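Local coordinates for protein putative succinylglutamate desuccinylase / aspartoacylase (Shewanella amazonensis, PDB 3FMC) that probably acts as a zinc-dependent hydrolase of the succinylglutamate desuccinylase/aspartoacylase family, perhaps cleaving ester bonds, though its substrate is not established, at residues I38-H43 / L169-G174; K179-P184 / L239-G244; A51-L56 / I69-L74; A45-N50 / E247-D252. All coordinates share one frame; numbering follows the deposited sequence. Where two conformers were deposited one is given.

Overall arrangement
Contact 1 joins two parallel central strands. Strand 167-174 passes the sheet on to contact 2, with H172 N probably bonded to L241 O at 2.7 Å; on the other flank I38 O and V72 N, 2.7 Å apart, lead to contact 3. Contact 4 joins the N-terminal ends of helices 48-60 and 251-267, its centre about 10 Å from that of contact 1, and its E46 OE1 lies 3.1 Å from T173 N. H43 and H172 of contact 1 and E46 of contact 4 together resemble a zinc site without its metal. Sulfate lies about 3 Å from the H43 side chain, and about 5 Å from that of E242 in contact 2.

Contact 1. Residues I38-H43 / L169-G174; sequences IQANVH and LDLHTG
The imidazole of H172 meets H43 at its edge: H43 ND1 lies near the plane of the H172 ring, and the two ND1 atoms are 3.3 Å apart in a weak hydrogen bond. The two rings lie obliquely, their planes 70° apart. Over one face of H172 sits a water, displaced toward the rim, which donates to D170 OD1 and to L171 O. The other ring nitrogen, H172 NE2, donates to D170 OD2 at 2.7 Å. Q39 shares the same carboxylate: its NE2 reaches D170 OD1 at 3.1 Å, coming from well above the carboxylate plane (66° out of it) while keeping the oxygen in its own amide plane; Y104 and Y37 also hold this amide. An alanine in place of D170 removes an acceptor from both H172 NE2 and Q39 NE2, and would probably set the imidazole free to turn. Beneath these groups runs a parallel strand pair of the zinc exopeptidase-type catalytic domain. Q39 N bonds L169 O at 3.1 Å and L171 N bonds Q39 O at 2.8 Å. H43, with E46 in the HxxE pattern of this family, and H172 are consistent with zinc ligands, although no metal is modelled there. H43 NE2 is bonded to N99. On the sheet face away from Q39 and D170 the contact is apolar: I38 and L169 lie alongside each other, CD1 to CD1 4.1 Å, while I38 CG2 comes within 3.9 Å of L171 CD1, under helix 48-60.

Contact 2. Residues K179-P184 / L239-G244; sequences KHLYCP and LTLELG
H180 and Y182 face E242 and T240 across an antiparallel strand pair, 176-184 with 237-243, that continues the catalytic-domain sheet beyond strand 167-174. H180 and E242 form one hydrogen-bonded pair, with E242 N to H180 O at 2.8 Å, and Y182 and T240 another, with Y182 N to T240 O at 2.9 Å; L181 and L241 between them are a non-hydrogen-bonded pair. E242 CB sits over the centre of the H180 imidazole, a CH-pi contact of 3.4 Å to the centroid, because H180 CG stands between its backbone N and carbonyl carbon (chi1 60°) and folds the ring across the strand. E242 CG also lies at the edge of the Y182 ring, in its plane, round a corner from the H180 face. An alanine at H180 would probably uncover E242 CB and let that side chain swing. H180 ND1 is bonded to C178 O. On the face of L181 and L241 the two side chains run alongside, L181 CD1 to L241 CD1 3.7 Å, with L241 reaching I261 of helix 251-267. Further along, C183 SG touches L239 CD2 at 3.6 Å.

Contact 3. Residues A51-L56 / I69-L74; sequences AVIYQL and ISLVPL
I53 and P73 mark the nearest approach of the two backbones, their CA atoms 6.5 Å apart. Helix segment 51-56 runs across strand 69-72 at 146°, closer to antiparallel than parallel, with the axes 9.5 Å apart at closest approach. No hydrogen bond joins them, and the side chains that meet are all apolar. On the helix, I53 and L56, three residues apart, look toward the strand; L71 and P73, alternate residues of the segment they meet, look back, while V72 between them turns to the other side of the sheet, where it meets Y37 and L22. These are elements of a beta-alpha-beta unit: strand 36-40 leads into helix 48-60, and strand 69-72 returns parallel beside the first, so the helix lies over both. A40 accordingly touches I53, and I38 touches L56 and L71. I53 does most of the filling, using its two branches separately. Its CG1 arm is extended (chi2 -179°) and sets CD1 against the end of the strand, 3.6 Å from P73 N and 4.0 Å from P73 CB. I53 and L71 run past one another in opposite directions, with I53 CG2 3.9 Å from L71 CB. L56 CG lies opposite the backbone N (chi1 -175°), which carries CD2 out to L71 CD2 at 4.0 Å. L71 CD2 thus lies close to methyls of both helix residues. Beyond the strand end, P73 and L74 pack on L323 of the second subunit, and L74 N is bonded to N50 OD1 from the start of the same helix.

Contact 4. Residues A45-N50 / E247-D252; sequences AEVQGN and ERIDLD
Q48 grips the backbone of D250 with both ends of its amide, where the N-terminal ends of helices 48-60 and 251-267 come together. Its OE1 accepts from D250 N at 2.9 Å and its NE2 donates to D250 O at 3.0 Å, so two nearly straight bonds fix the rotation of the amide. The chain extends away from the backbone N (chi1 176°) and then bends at chi2 (76°), which carries the amide beside D250. V47 wedges in behind: its CG2 lies 3.4 Å from R248 O and 3.7 Å from I249 CD1. A water spans the two segments, accepting from Q48 N and donating to R248 O at 2.7 Å, and E247 N bonds A45 O at 2.8 Å. Further out, D250, at the N-cap of helix 251-267, takes D253 N on its OD1. The Q48 amide carbon lies over one face of the R248 guanidinium, the planes 50° apart; in one of two modelled conformers, and so less surely, R248 reaches D253 in a salt bridge and the S245 and L243 carbonyls by NH1. Outermost, S349 OG and A350 N of the second subunit bond E247 OE1, and its E302 OE2 accepts from L251 N.

Contact 1. Residues I38-H43 / L169-G174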
loop_
_atom_site.group_PDB
_atom_site.type_symbol
_atom_site.label_atom_id
_atom_site.label_comp_id
_atom_site.label_asym_id
_atom_site.label_seq_id
_atom_site.Cartn_x
_atom_site.Cartn_y
_atom_site.Cartn_z
ATOM N N ILE C 38 -12.255 -25.926 12.969
ATOM C CA ILE C 38 -12.400 -25.334 11.614
ATOM C C ILE C 38 -12.152 -23.833 11.732
ATOM O O ILE C 38 -12.711 -23.188 12.621
ATOM C CB ILE C 38 -13.809 -25.568 11.031
ATOM C CG1 ILE C 38 -14.179 -27.058 11.154
ATOM C CG2 ILE C 38 -13.912 -25.045 9.585
ATOM C CD1 ILE C 38 -15.573 -27.434 10.571
ATOM N N GLN C 39 -11.310 -23.301 10.852
ATOM C CA GLN C 39 -11.066 -21.848 10.803
ATOM C C GLN C 39 -11.118 -21.338 9.370
ATOM O O GLN C 39 -10.941 -22.087 8.428
ATOM C CB GLN C 39 -9.744 -21.442 11.470
ATOM C CG GLN C 39 -8.490 -21.960 10.788
ATOM C CD GLN C 39 -7.232 -21.574 11.473
ATOM O OE1 GLN C 39 -7.208 -21.368 12.677
ATOM N NE2 GLN C 39 -6.163 -21.446 10.699
ATOM N N ALA C 40 -11.344 -20.031 9.235
ATOM C CA ALA C 40 -11.439 -19.373 7.943
ATOM C C ALA C 40 -10.841 -17.977 8.032
ATOM O O ALA C 40 -10.898 -17.338 9.101
ATOM C CB ALA C 40 -12.914 -19.206 7.514
ATOM N N ASN C 41 -10.385 -17.509 6.879
ATOM C CA ASN C 41 -10.076 -16.065 6.618
ATOM C C ASN C 41 -8.816 -15.597 7.361
ATOM O O ASN C 41 -8.718 -14.428 7.815
ATOM C CB ASN C 41 -11.342 -15.224 6.972
ATOM C CG ASN C 41 -11.478 -13.874 6.229
ATOM O OD1 ASN C 41 -12.393 -13.095 6.563
ATOM N ND2 ASN C 41 -10.645 -13.608 5.220
ATOM N N VAL C 42 -7.866 -16.523 7.528
ATOM C CA VAL C 42 -6.549 -16.171 8.055
ATOM C C VAL C 42 -5.906 -15.216 7.038
ATOM O O VAL C 42 -5.219 -14.237 7.414
ATOM C CB VAL C 42 -5.686 -17.430 8.395
ATOM C CG1 VAL C 42 -4.188 -17.061 8.630
ATOM C CG2 VAL C 42 -6.202 -18.117 9.698
ATOM N N HIS C 43 -6.108 -15.498 5.743
ATOM C CA HIS C 43 -5.744 -14.552 4.665
ATOM C C HIS C 43 -6.961 -13.653 4.434
ATOM O O HIS C 43 -8.066 -14.126 4.063
ATOM C CB HIS C 43 -5.323 -15.238 3.384
ATOM C CG HIS C 43 -4.004 -15.914 3.455
ATOM N ND1 HIS C 43 -3.811 -17.180 2.973
ATOM C CD2 HIS C 43 -2.807 -15.515 3.958
ATOM C CE1 HIS C 43 -2.543 -17.524 3.125
ATOM N NE2 HIS C 43 -1.915 -16.541 3.746
ATOM N N LEU C 169 -9.493 -28.387 9.971
ATOM C CA LEU C 169 -9.827 -27.954 8.604
ATOM C C LEU C 169 -9.574 -26.445 8.490
ATOM O O LEU C 169 -10.220 -25.656 9.164
ATOM C CB LEU C 169 -11.292 -28.249 8.244
ATOM C CG LEU C 169 -11.788 -29.683 8.425
ATOM C CD1 LEU C 169 -13.310 -29.730 8.072
ATOM C CD2 LEU C 169 -10.930 -30.646 7.629
ATOM N N ASP C 170 -8.621 -26.070 7.647
ATOM C CA ASP C 170 -8.240 -24.643 7.430
ATOM C C ASP C 170 -8.864 -24.234 6.099
ATOM O O ASP C 170 -8.532 -24.780 5.059
ATOM C CB ASP C 170 -6.716 -24.518 7.420
ATOM C CG ASP C 170 -6.224 -23.063 7.591
ATOM O OD1 ASP C 170 -7.064 -22.184 7.843
ATOM O OD2 ASP C 170 -4.994 -22.822 7.442
ATOM N N LEU C 171 -9.789 -23.300 6.158
ATOM C CA LEU C 171 -10.499 -22.857 4.976
ATOM C C LEU C 171 -9.857 -21.609 4.360
ATOM O O LEU C 171 -9.823 -20.506 4.978
ATOM C CB LEU C 171 -11.964 -22.587 5.273
ATOM C CG LEU C 171 -12.723 -23.693 6.021
ATOM C CD1 LEU C 171 -14.166 -23.254 6.170
ATOM C CD2 LEU C 171 -12.623 -25.033 5.310
ATOM N N HIS C 172 -9.426 -21.799 3.113
ATOM C CA HIS C 172 -8.784 -20.778 2.305
ATOM C C HIS C 172 -9.501 -20.618 0.957
ATOM O O HIS C 172 -10.480 -21.291 0.658
ATOM C CB HIS C 172 -7.311 -21.168 2.078
ATOM C CG HIS C 172 -6.427 -21.047 3.301
ATOM N ND1 HIS C 172 -5.495 -20.032 3.461
ATOM C CD2 HIS C 172 -6.335 -21.817 4.412
ATOM C CE1 HIS C 172 -4.870 -20.188 4.617
ATOM N NE2 HIS C 172 -5.362 -21.261 5.217
ATOM N N THR C 173 -8.990 -19.688 0.171
ATOM C CA THR C 173 -9.336 -19.546 -1.239
ATOM C C THR C 173 -8.037 -19.242 -1.987
ATOM O O THR C 173 -7.038 -18.837 -1.390
ATOM C CB THR C 173 -10.354 -18.432 -1.570
ATOM O OG1 THR C 173 -9.726 -17.139 -1.621
ATOM C CG2 THR C 173 -11.567 -18.396 -0.608
ATOM N N GLY C 174 -8.084 -19.442 -3.303
ATOM C CA GLY C 174 -7.032 -19.004 -4.197
ATOM C C GLY C 174 -7.396 -17.608 -4.683
ATOM O O GLY C 174 -8.311 -16.984 -4.156
HETATM O O HOH W 1 -11.416 -18.469 4.212
HETATM O O HOH W 2 -7.896 -19.647 6.876
#

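Contact 2. Residues K179-P184 / L239-G244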
loop_
_atom_site.group_PDB
_atom_site.type_symbol
_atom_site.label_atom_id
_atom_site.label_comp_id
_atom_site.label_asym_id
_atom_site.label_seq_id
_atom_site.Cartn_x
_atom_site.Cartn_y
_atom_site.Cartn_z
ATOM N N LYS C 179 -11.730 -24.909 -6.985
ATOM C CA LYS C 179 -11.682 -25.542 -5.660
ATOM C C LYS C 179 -10.620 -26.656 -5.700
ATOM O O LYS C 179 -10.573 -27.492 -6.610
ATOM C CB LYS C 179 -13.056 -26.144 -5.290
ATOM C CG LYS C 179 -14.156 -25.156 -5.352
ATOM C CD LYS C 179 -15.477 -25.728 -4.855
ATOM C CE LYS C 179 -16.566 -24.727 -5.004
ATOM N NZ LYS C 179 -17.851 -25.273 -4.526
ATOM N N HIS C 180 -9.764 -26.645 -4.705
ATOM C CA HIS C 180 -8.708 -27.606 -4.554
ATOM C C HIS C 180 -8.441 -27.888 -3.084
ATOM O O HIS C 180 -8.872 -27.156 -2.193
ATOM C CB HIS C 180 -7.438 -27.280 -5.377
ATOM C CG HIS C 180 -6.787 -25.964 -5.057
ATOM N ND1 HIS C 180 -7.346 -24.747 -5.409
ATOM C CD2 HIS C 180 -5.585 -25.686 -4.519
ATOM C CE1 HIS C 180 -6.514 -23.782 -5.061
ATOM N NE2 HIS C 180 -5.443 -24.328 -4.513
ATOM N N LEU C 181 -7.723 -28.954 -2.848
ATOM C CA LEU C 181 -7.461 -29.444 -1.502
ATOM C C LEU C 181 -6.036 -29.854 -1.298
ATOM O O LEU C 181 -5.426 -30.479 -2.190
ATOM C CB LEU C 181 -8.323 -30.673 -1.264
ATOM C CG LEU C 181 -8.262 -31.509 0.021
ATOM C CD1 LEU C 181 -8.810 -30.754 1.268
ATOM C CD2 LEU C 181 -9.027 -32.882 -0.137
ATOM N N TYR C 182 -5.493 -29.451 -0.160
ATOM C CA TYR C 182 -4.223 -29.959 0.315
ATOM C C TYR C 182 -4.539 -31.064 1.349
ATOM O O TYR C 182 -5.309 -30.868 2.346
ATOM C CB TYR C 182 -3.331 -28.907 0.925
ATOM C CG TYR C 182 -2.822 -27.856 -0.040
ATOM C CD1 TYR C 182 -3.594 -26.766 -0.403
ATOM C CD2 TYR C 182 -1.544 -27.950 -0.563
ATOM C CE1 TYR C 182 -3.111 -25.795 -1.277
ATOM C CE2 TYR C 182 -1.082 -27.050 -1.435
ATOM C CZ TYR C 182 -1.830 -25.955 -1.794
ATOM O OH TYR C 182 -1.279 -25.029 -2.657
ATOM N N CYS C 183 -3.913 -32.207 1.114
ATOM C CA CYS C 183 -4.155 -33.426 1.877
ATOM C C CYS C 183 -2.816 -34.107 2.099
ATOM O O CYS C 183 -2.077 -34.325 1.131
ATOM C CB CYS C 183 -5.077 -34.339 1.088
ATOM S SG CYS C 183 -5.591 -35.818 2.037
ATOM N N PRO C 184 -2.486 -34.448 3.353
ATOM C CA PRO C 184 -1.234 -35.142 3.645
ATOM C C PRO C 184 -1.269 -36.542 3.071
ATOM O O PRO C 184 -2.334 -37.166 3.025
ATOM C CB PRO C 184 -1.195 -35.239 5.159
ATOM C CG PRO C 184 -2.401 -34.471 5.651
ATOM C CD PRO C 184 -3.290 -34.162 4.554
ATOM N N LEU C 239 -6.284 -30.768 7.040
ATOM C CA LEU C 239 -6.523 -30.548 5.607
ATOM C C LEU C 239 -6.762 -29.062 5.362
ATOM O O LEU C 239 -7.338 -28.372 6.215
ATOM C CB LEU C 239 -7.785 -31.322 5.230
ATOM C CG LEU C 239 -7.648 -32.824 5.554
ATOM C CD1 LEU C 239 -8.902 -33.329 6.143
ATOM C CD2 LEU C 239 -7.231 -33.570 4.314
ATOM N N THR C 240 -6.367 -28.579 4.175
ATOM C CA THR C 240 -6.575 -27.180 3.812
ATOM C C THR C 240 -7.426 -27.158 2.569
ATOM O O THR C 240 -7.048 -27.701 1.556
ATOM C CB THR C 240 -5.213 -26.462 3.609
ATOM O OG1 THR C 240 -4.420 -26.619 4.798
ATOM C CG2 THR C 240 -5.383 -24.996 3.270
ATOM N N LEU C 241 -8.583 -26.538 2.677
ATOM C CA LEU C 241 -9.516 -26.437 1.593
ATOM C C LEU C 241 -9.403 -25.055 0.964
ATOM O O LEU C 241 -9.529 -24.066 1.653
ATOM C CB LEU C 241 -10.940 -26.693 2.115
ATOM C CG LEU C 241 -11.339 -28.136 2.599
ATOM C CD1 LEU C 241 -10.598 -28.693 3.755
ATOM C CD2 LEU C 241 -12.905 -28.146 2.806
ATOM N N GLU C 242 -9.128 -25.013 -0.351
ATOM C CA GLU C 242 -8.957 -23.774 -1.127
ATOM C C GLU C 242 -10.213 -23.682 -1.966
ATOM O O GLU C 242 -10.310 -24.258 -3.069
ATOM C CB GLU C 242 -7.700 -23.866 -2.010
ATOM C CG GLU C 242 -6.380 -24.193 -1.304
ATOM C CD GLU C 242 -5.703 -22.971 -0.651
ATOM O OE1 GLU C 242 -5.860 -21.855 -1.163
ATOM O OE2 GLU C 242 -5.006 -23.172 0.357
ATOM N N LEU C 243 -11.192 -22.973 -1.432
ATOM C CA LEU C 243 -12.551 -22.924 -1.982
ATOM C C LEU C 243 -12.884 -21.840 -2.992
ATOM O O LEU C 243 -13.731 -20.990 -2.773
ATOM C CB LEU C 243 -13.525 -22.918 -0.794
ATOM C CG LEU C 243 -13.378 -24.196 0.094
ATOM C CD1 LEU C 243 -14.288 -24.167 1.284
ATOM C CD2 LEU C 243 -13.632 -25.516 -0.733
ATOM N N GLY C 244 -12.258 -21.914 -4.148
ATOM C CA GLY C 244 -12.564 -20.965 -5.217
ATOM C C GLY C 244 -11.757 -19.695 -5.107
ATOM O O GLY C 244 -10.630 -19.699 -4.602
HETATM O O HOH W 3 -2.026 -22.284 -1.023
#

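Contact 3. Residues A51-L56 / I69-L74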
loop_
_atom_site.group_PDB
_atom_site.type_symbol
_atom_site.label_atom_id
_atom_site.label_comp_id
_atom_site.label_asym_id
_atom_site.label_seq_id
_atom_site.Cartn_x
_atom_site.Cartn_y
_atom_site.Cartn_z
ATOM N N ALA C 51 -18.468 -17.760 4.652
ATOM C CA ALA C 51 -19.755 -18.201 4.082
ATOM C C ALA C 51 -19.857 -19.709 4.241
ATOM O O ALA C 51 -20.970 -20.248 4.499
ATOM C CB ALA C 51 -19.872 -17.791 2.555
ATOM N N VAL C 52 -18.725 -20.394 4.107
ATOM C CA VAL C 52 -18.711 -21.870 4.300
ATOM C C VAL C 52 -19.011 -22.240 5.768
ATOM O O VAL C 52 -19.809 -23.161 6.067
ATOM C CB VAL C 52 -17.425 -22.535 3.740
ATOM C CG1 VAL C 52 -17.408 -24.033 4.075
ATOM C CG2 VAL C 52 -17.290 -22.312 2.212
ATOM N N ILE C 53 -18.382 -21.527 6.705
ATOM C CA ILE C 53 -18.618 -21.747 8.126
ATOM C C ILE C 53 -20.085 -21.438 8.456
ATOM O O ILE C 53 -20.770 -22.211 9.173
ATOM C CB ILE C 53 -17.611 -20.960 9.007
ATOM C CG1 ILE C 53 -16.218 -21.628 8.924
ATOM C CG2 ILE C 53 -18.067 -20.859 10.455
ATOM C CD1 ILE C 53 -15.102 -20.952 9.781
ATOM N N TYR C 54 -20.588 -20.352 7.900
ATOM C CA TYR C 54 -21.976 -19.974 8.105
ATOM C C TYR C 54 -22.912 -21.135 7.681
ATOM O O TYR C 54 -23.761 -21.577 8.443
ATOM C CB TYR C 54 -22.290 -18.736 7.276
ATOM C CG TYR C 54 -23.751 -18.365 7.279
ATOM C CD1 TYR C 54 -24.326 -17.752 8.403
ATOM C CD2 TYR C 54 -24.561 -18.625 6.180
ATOM C CE1 TYR C 54 -25.645 -17.429 8.430
ATOM C CE2 TYR C 54 -25.889 -18.302 6.207
ATOM C CZ TYR C 54 -26.430 -17.709 7.339
ATOM O OH TYR C 54 -27.748 -17.351 7.354
ATOM N N GLN C 55 -22.775 -21.581 6.444
ATOM C CA GLN C 55 -23.648 -22.637 5.929
ATOM C C GLN C 55 -23.474 -23.927 6.714
ATOM O O GLN C 55 -24.472 -24.619 6.966
ATOM C CB GLN C 55 -23.419 -22.886 4.442
ATOM C CG GLN C 55 -23.774 -21.714 3.508
ATOM C CD GLN C 55 -25.235 -21.491 3.350
ATOM O OE1 GLN C 55 -25.995 -21.764 4.256
ATOM N NE2 GLN C 55 -25.631 -20.927 2.246
ATOM N N LEU C 56 -22.252 -24.253 7.108
ATOM C CA LEU C 56 -21.988 -25.471 7.855
ATOM C C LEU C 56 -22.704 -25.395 9.203
ATOM O O LEU C 56 -23.360 -26.355 9.640
ATOM C CB LEU C 56 -20.487 -25.713 8.026
ATOM C CG LEU C 56 -20.036 -27.023 8.696
ATOM C CD1 LEU C 56 -20.585 -28.270 7.902
ATOM C CD2 LEU C 56 -18.501 -27.046 8.819
ATOM N N ILE C 69 -17.345 -29.813 17.728
ATOM C CA ILE C 69 -16.907 -29.035 16.548
ATOM C C ILE C 69 -16.761 -27.567 16.976
ATOM O O ILE C 69 -17.710 -27.010 17.510
ATOM C CB ILE C 69 -17.902 -29.088 15.385
ATOM C CG1 ILE C 69 -18.168 -30.534 14.931
ATOM C CG2 ILE C 69 -17.376 -28.209 14.174
ATOM C CD1 ILE C 69 -19.224 -30.665 13.798
ATOM N N SER C 70 -15.567 -26.991 16.783
ATOM C CA SER C 70 -15.279 -25.554 17.061
ATOM C C SER C 70 -15.008 -24.868 15.745
ATOM O O SER C 70 -14.299 -25.424 14.911
ATOM C CB SER C 70 -14.089 -25.392 17.958
ATOM O OG SER C 70 -14.446 -25.836 19.251
ATOM N N LEU C 71 -15.621 -23.711 15.527
ATOM C CA LEU C 71 -15.464 -22.997 14.265
ATOM C C LEU C 71 -15.055 -21.557 14.549
ATOM O O LEU C 71 -15.633 -20.878 15.410
ATOM C CB LEU C 71 -16.716 -23.048 13.378
ATOM C CG LEU C 71 -17.401 -24.428 13.208
ATOM C CD1 LEU C 71 -18.495 -24.685 14.353
ATOM C CD2 LEU C 71 -17.960 -24.513 11.810
ATOM N N VAL C 72 -14.048 -21.128 13.794
ATOM C CA VAL C 72 -13.426 -19.805 13.955
ATOM C C VAL C 72 -13.438 -19.052 12.610
ATOM O O VAL C 72 -12.483 -19.111 11.856
ATOM C CB VAL C 72 -11.993 -19.911 14.546
ATOM C CG1 VAL C 72 -11.399 -18.484 14.883
ATOM C CG2 VAL C 72 -11.953 -20.801 15.805
ATOM N N PRO C 73 -14.550 -18.387 12.300
ATOM C CA PRO C 73 -14.613 -17.524 11.111
ATOM C C PRO C 73 -13.855 -16.229 11.479
ATOM O O PRO C 73 -13.552 -15.984 12.660
ATOM C CB PRO C 73 -16.100 -17.249 10.940
ATOM C CG PRO C 73 -16.630 -17.305 12.370
ATOM C CD PRO C 73 -15.805 -18.354 13.086
ATOM N N LEU C 74 -13.515 -15.427 10.479
ATOM C CA LEU C 74 -12.912 -14.123 10.731
ATOM C C LEU C 74 -11.689 -14.246 11.607
ATOM O O LEU C 74 -11.483 -13.476 12.572
ATOM C CB LEU C 74 -13.980 -13.178 11.333
ATOM C CG LEU C 74 -15.275 -12.967 10.554
ATOM C CD1 LEU C 74 -16.389 -12.359 11.413
ATOM C CD2 LEU C 74 -15.079 -12.177 9.234
#

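Contact 4. Residues A45-N50 / E247-D252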
loop_
_atom_site.group_PDB
_atom_site.type_symbol
_atom_site.label_atom_id
_atom_site.label_comp_id
_atom_site.label_asym_id
_atom_site.label_seq_id
_atom_site.Cartn_x
_atom_site.Cartn_y
_atom_site.Cartn_z
ATOM N N ALA C 45 -8.305 -11.468 2.329
ATOM C CA ALA C 45 -9.111 -11.423 1.095
ATOM C C ALA C 45 -9.920 -12.692 0.869
ATOM O O ALA C 45 -10.822 -12.685 0.046
ATOM C CB ALA C 45 -8.234 -11.213 -0.127
ATOM N N GLU C 46 -9.611 -13.747 1.618
ATOM C CA GLU C 46 -10.178 -15.094 1.369
ATOM C C GLU C 46 -11.441 -15.297 2.173
ATOM O O GLU C 46 -11.532 -16.197 2.983
ATOM C CB GLU C 46 -9.078 -16.144 1.630
ATOM C CG GLU C 46 -7.834 -15.923 0.710
ATOM C CD GLU C 46 -6.750 -16.919 0.878
ATOM O OE1 GLU C 46 -6.941 -17.911 1.657
ATOM O OE2 GLU C 46 -5.678 -16.754 0.192
ATOM N N VAL C 47 -12.423 -14.450 1.883
ATOM C CA VAL C 47 -13.618 -14.324 2.701
ATOM C C VAL C 47 -14.658 -15.423 2.508
ATOM O O VAL C 47 -15.500 -15.591 3.350
ATOM C CB VAL C 47 -14.249 -12.902 2.570
ATOM C CG1 VAL C 47 -13.259 -11.810 3.134
ATOM C CG2 VAL C 47 -14.687 -12.562 1.131
ATOM N N GLN C 48 -14.591 -16.191 1.416
ATOM C CA GLN C 48 -15.616 -17.215 1.197
ATOM C C GLN C 48 -15.684 -18.251 2.321
ATOM O O GLN C 48 -16.744 -18.838 2.587
ATOM C CB GLN C 48 -15.393 -17.863 -0.178
ATOM C CG GLN C 48 -16.363 -19.053 -0.498
ATOM C CD GLN C 48 -17.741 -18.640 -0.858
ATOM O OE1 GLN C 48 -18.218 -17.554 -0.513
ATOM N NE2 GLN C 48 -18.436 -19.536 -1.534
ATOM N N GLY C 49 -14.562 -18.506 2.993
ATOM C CA GLY C 49 -14.536 -19.429 4.111
ATOM C C GLY C 49 -15.501 -19.074 5.239
ATOM O O GLY C 49 -15.979 -19.965 5.939
ATOM N N ASN C 50 -15.801 -17.791 5.404
ATOM C CA ASN C 50 -16.810 -17.356 6.378
ATOM C C ASN C 50 -18.203 -17.853 5.950
ATOM O O ASN C 50 -19.028 -18.287 6.799
ATOM C CB ASN C 50 -16.826 -15.827 6.513
ATOM C CG ASN C 50 -15.493 -15.293 7.036
ATOM O OD1 ASN C 50 -15.014 -15.770 8.039
ATOM N ND2 ASN C 50 -14.864 -14.383 6.302
ATOM N N GLU C 247 -11.947 -12.549 -2.533
ATOM C CA GLU C 247 -12.730 -11.319 -2.640
ATOM C C GLU C 247 -14.159 -11.532 -3.141
ATOM O O GLU C 247 -14.693 -10.744 -3.947
ATOM C CB GLU C 247 -12.014 -10.338 -3.590
ATOM C CG GLU C 247 -10.728 -9.791 -3.049
ATOM C CD GLU C 247 -10.978 -8.863 -1.863
ATOM O OE1 GLU C 247 -12.169 -8.595 -1.509
ATOM O OE2 GLU C 247 -10.025 -8.390 -1.327
ATOM N N ARG C 248 -14.775 -12.582 -2.611
ATOM C CA ARG C 248 -16.092 -12.960 -3.034
ATOM C C ARG C 248 -16.804 -13.764 -1.970
ATOM O O ARG C 248 -16.176 -14.530 -1.231
ATOM C CB ARG C 248 -15.968 -13.829 -4.271
ATOM C CG ARG C 248 -15.124 -15.017 -4.048
ATOM C CD ARG C 248 -15.133 -15.968 -5.213
ATOM N NE ARG C 248 -16.176 -16.974 -5.143
ATOM C CZ ARG C 248 -16.115 -18.128 -4.474
ATOM N NH1 ARG C 248 -15.054 -18.482 -3.735
ATOM N NH2 ARG C 248 -17.162 -18.946 -4.564
ATOM N N ILE C 249 -18.122 -13.569 -1.915
ATOM C CA ILE C 249 -19.025 -14.332 -1.044
ATOM C C ILE C 249 -20.075 -14.883 -2.013
ATOM O O ILE C 249 -20.619 -14.129 -2.811
ATOM C CB ILE C 249 -19.737 -13.454 -0.026
ATOM C CG1 ILE C 249 -18.715 -12.910 1.001
ATOM C CG2 ILE C 249 -20.894 -14.223 0.697
ATOM C CD1 ILE C 249 -17.997 -13.978 1.878
ATOM N N ASP C 250 -20.249 -16.196 -2.002
ATOM C CA ASP C 250 -21.271 -16.867 -2.829
ATOM C C ASP C 250 -21.904 -17.919 -1.918
ATOM O O ASP C 250 -21.376 -18.990 -1.695
ATOM C CB ASP C 250 -20.671 -17.453 -4.092
ATOM C CG ASP C 250 -21.682 -18.169 -4.955
ATOM O OD1 ASP C 250 -22.704 -18.626 -4.447
ATOM O OD2 ASP C 250 -21.432 -18.279 -6.157
ATOM N N LEU C 251 -23.040 -17.566 -1.345
ATOM C CA LEU C 251 -23.703 -18.439 -0.355
ATOM C C LEU C 251 -24.136 -19.788 -0.929
ATOM O O LEU C 251 -23.926 -20.830 -0.301
ATOM C CB LEU C 251 -24.854 -17.704 0.333
ATOM C CG LEU C 251 -24.388 -16.630 1.323
ATOM C CD1 LEU C 251 -25.567 -15.706 1.695
ATOM C CD2 LEU C 251 -23.811 -17.307 2.508
ATOM N N ASP C 252 -24.629 -19.804 -2.155
ATOM C CA ASP C 252 -24.996 -21.090 -2.759
ATOM C C ASP C 252 -23.790 -21.978 -2.952
ATOM O O ASP C 252 -23.829 -23.193 -2.692
ATOM C CB ASP C 252 -25.641 -20.895 -4.133
ATOM C CG ASP C 252 -27.050 -20.374 -4.050
ATOM O OD1 ASP C 252 -27.660 -20.445 -2.970
ATOM O OD2 ASP C 252 -27.534 -19.899 -5.090
HETATM O O HOH W 4 -13.576 -15.266 -1.249
#